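Local coordinates for acyl-[acyl-carrier-protein]--UDP-N-acetylglucosamine O-acyltransferase (Helicobacter pylori, PDB 1J2Z) that catalyses transfer of a (3R)-hydroxyacyl chain from acyl carrier protein to UDP-N-acetylglucosamine, the first step of lipid A biosynthesis, at residues A[86-89]-A[90-94]. Sequence-based numbering, arbitrary orientation.
Sequences NLIR and EFCMI
Arg89 lies alongside Glu90, its guanidinium taking the carboxylate side-on, with one nitrogen to each oxygen. Arg89 NE donates to Glu90 OE2 at 2.8 Å, the oxygen lying almost in the guanidinium plane, while Arg89 NH2 meets the syn lone pair of Glu90 OE1 at 2.9 Å; the two flat groups are nevertheless turned 40° apart. Two successive bends in the Arg89 side chain (chi2 and chi3 both -57°) curl it back so that NE faces the Glu90 carboxylate. The pair is buried at a subunit interface: Glu90 OE1 is also hydrogen-bonded to Thr66 OG1 and Arg89 NH2 to Gln67 O, both of a second subunit, whereas Phe59 of the same chain makes a cation-pi contact with Arg89. These partners together probably restrict rotation of both end groups.

On the inner side of the bend, Ile88 CG2 packs on Cys92 CB at 3.8 Å, and Ile88 CD1 approaches Ile94 CD1 to 4.4 Å. A type II turn from Arg89 to Cys92 carries the chain from strand 87-88 to strand 93-94, forming one corner of the left-handed beta-helix of hexapeptide-repeat acyltransferases, with the isoleucines directed into its core and the ion pair lying in the trimer interface.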
loop_
_atom_site.group_PDB
_atom_site.type_symbol
_atom_site.label_atom_id
_atom_site.label_comp_id
_atom_site.label_asym_id
_atom_site.label_seq_id
_atom_site.Cartn_x
_atom_site.Cartn_y
_atom_site.Cartn_z
ATOM N N ASN A 86 -1.385 -8.879 21.412
ATOM C CA ASN A 86 -1.201 -8.099 20.204
ATOM C C ASN A 86 -2.384 -8.265 19.263
ATOM O O ASN A 86 -3.105 -9.263 19.312
ATOM C CB ASN A 86 0.082 -8.520 19.490
ATOM C CG ASN A 86 1.324 -8.097 20.242
ATOM O OD1 ASN A 86 1.559 -6.908 20.442
ATOM N ND2 ASN A 86 2.120 -9.067 20.669
ATOM N N LEU A 87 -2.587 -7.258 18.422
ATOM C CA LEU A 87 -3.645 -7.279 17.420
ATOM C C LEU A 87 -2.915 -7.104 16.096
ATOM O O LEU A 87 -2.271 -6.079 15.869
ATOM C CB LEU A 87 -4.621 -6.120 17.636
ATOM C CG LEU A 87 -5.589 -6.242 18.814
ATOM C CD1 LEU A 87 -6.302 -4.908 19.059
ATOM C CD2 LEU A 87 -6.592 -7.342 18.515
ATOM N N ILE A 88 -2.986 -8.114 15.239
ATOM C CA ILE A 88 -2.323 -8.046 13.945
ATOM C C ILE A 88 -3.394 -8.208 12.881
ATOM O O ILE A 88 -3.990 -9.275 12.738
ATOM C CB ILE A 88 -1.242 -9.144 13.823
ATOM C CG1 ILE A 88 -0.168 -8.911 14.894
ATOM C CG2 ILE A 88 -0.628 -9.126 12.428
ATOM C CD1 ILE A 88 0.918 -9.972 14.944
ATOM N N ARG A 89 -3.631 -7.132 12.138
ATOM C CA ARG A 89 -4.676 -7.120 11.127
ATOM C C ARG A 89 -4.377 -7.781 9.786
ATOM O O ARG A 89 -3.279 -8.282 9.541
ATOM C CB ARG A 89 -5.149 -5.680 10.908
ATOM C CG ARG A 89 -5.732 -5.041 12.168
ATOM C CD ARG A 89 -6.900 -5.861 12.740
ATOM N NE ARG A 89 -7.979 -6.068 11.772
ATOM C CZ ARG A 89 -9.253 -5.734 11.977
ATOM N NH1 ARG A 89 -9.620 -5.165 13.116
ATOM N NH2 ARG A 89 -10.170 -5.991 11.052
ATOM N N GLU A 90 -5.394 -7.765 8.930
ATOM C CA GLU A 90 -5.353 -8.363 7.600
ATOM C C GLU A 90 -4.209 -7.925 6.684
ATOM O O GLU A 90 -3.857 -6.749 6.623
ATOM C CB GLU A 90 -6.673 -8.086 6.873
ATOM C CG GLU A 90 -7.919 -8.656 7.539
ATOM C CD GLU A 90 -8.474 -7.784 8.656
ATOM O OE1 GLU A 90 -9.618 -8.047 9.072
ATOM O OE2 GLU A 90 -7.786 -6.848 9.124
ATOM N N PHE A 91 -3.646 -8.891 5.968
ATOM C CA PHE A 91 -2.574 -8.650 5.002
ATOM C C PHE A 91 -1.225 -8.201 5.547
ATOM O O PHE A 91 -0.383 -7.714 4.787
ATOM C CB PHE A 91 -3.048 -7.649 3.945
ATOM C CG PHE A 91 -4.420 -7.946 3.409
ATOM C CD1 PHE A 91 -5.460 -7.036 3.576
ATOM C CD2 PHE A 91 -4.677 -9.146 2.757
ATOM C CE1 PHE A 91 -6.739 -7.318 3.099
ATOM C CE2 PHE A 91 -5.952 -9.439 2.276
ATOM C CZ PHE A 91 -6.987 -8.522 2.448
ATOM N N CYS A 92 -1.011 -8.335 6.851
ATOM C CA CYS A 92 0.289 -7.965 7.405
ATOM C C CYS A 92 1.294 -9.022 6.978
ATOM O O CYS A 92 0.933 -10.177 6.759
ATOM C CB CYS A 92 0.249 -7.903 8.930
ATOM S SG CYS A 92 -0.482 -6.401 9.569
ATOM N N MET A 93 2.554 -8.626 6.848
ATOM C CA MET A 93 3.596 -9.560 6.441
ATOM C C MET A 93 4.796 -9.270 7.326
ATOM O O MET A 93 5.335 -8.165 7.306
ATOM C CB MET A 93 3.937 -9.344 4.968
ATOM C CG MET A 93 4.605 -10.532 4.284
ATOM S SD MET A 93 6.376 -10.552 4.493
ATOM C CE MET A 93 6.907 -9.589 3.061
ATOM N N ILE A 94 5.197 -10.261 8.113
ATOM C CA ILE A 94 6.305 -10.103 9.044
ATOM C C ILE A 94 7.325 -11.221 8.871
ATOM O O ILE A 94 6.983 -12.400 8.938
ATOM C CB ILE A 94 5.789 -10.111 10.496
ATOM C CG1 ILE A 94 4.727 -9.021 10.670
ATOM C CG2 ILE A 94 6.939 -9.876 11.467
ATOM C CD1 ILE A 94 4.099 -8.992 12.046
#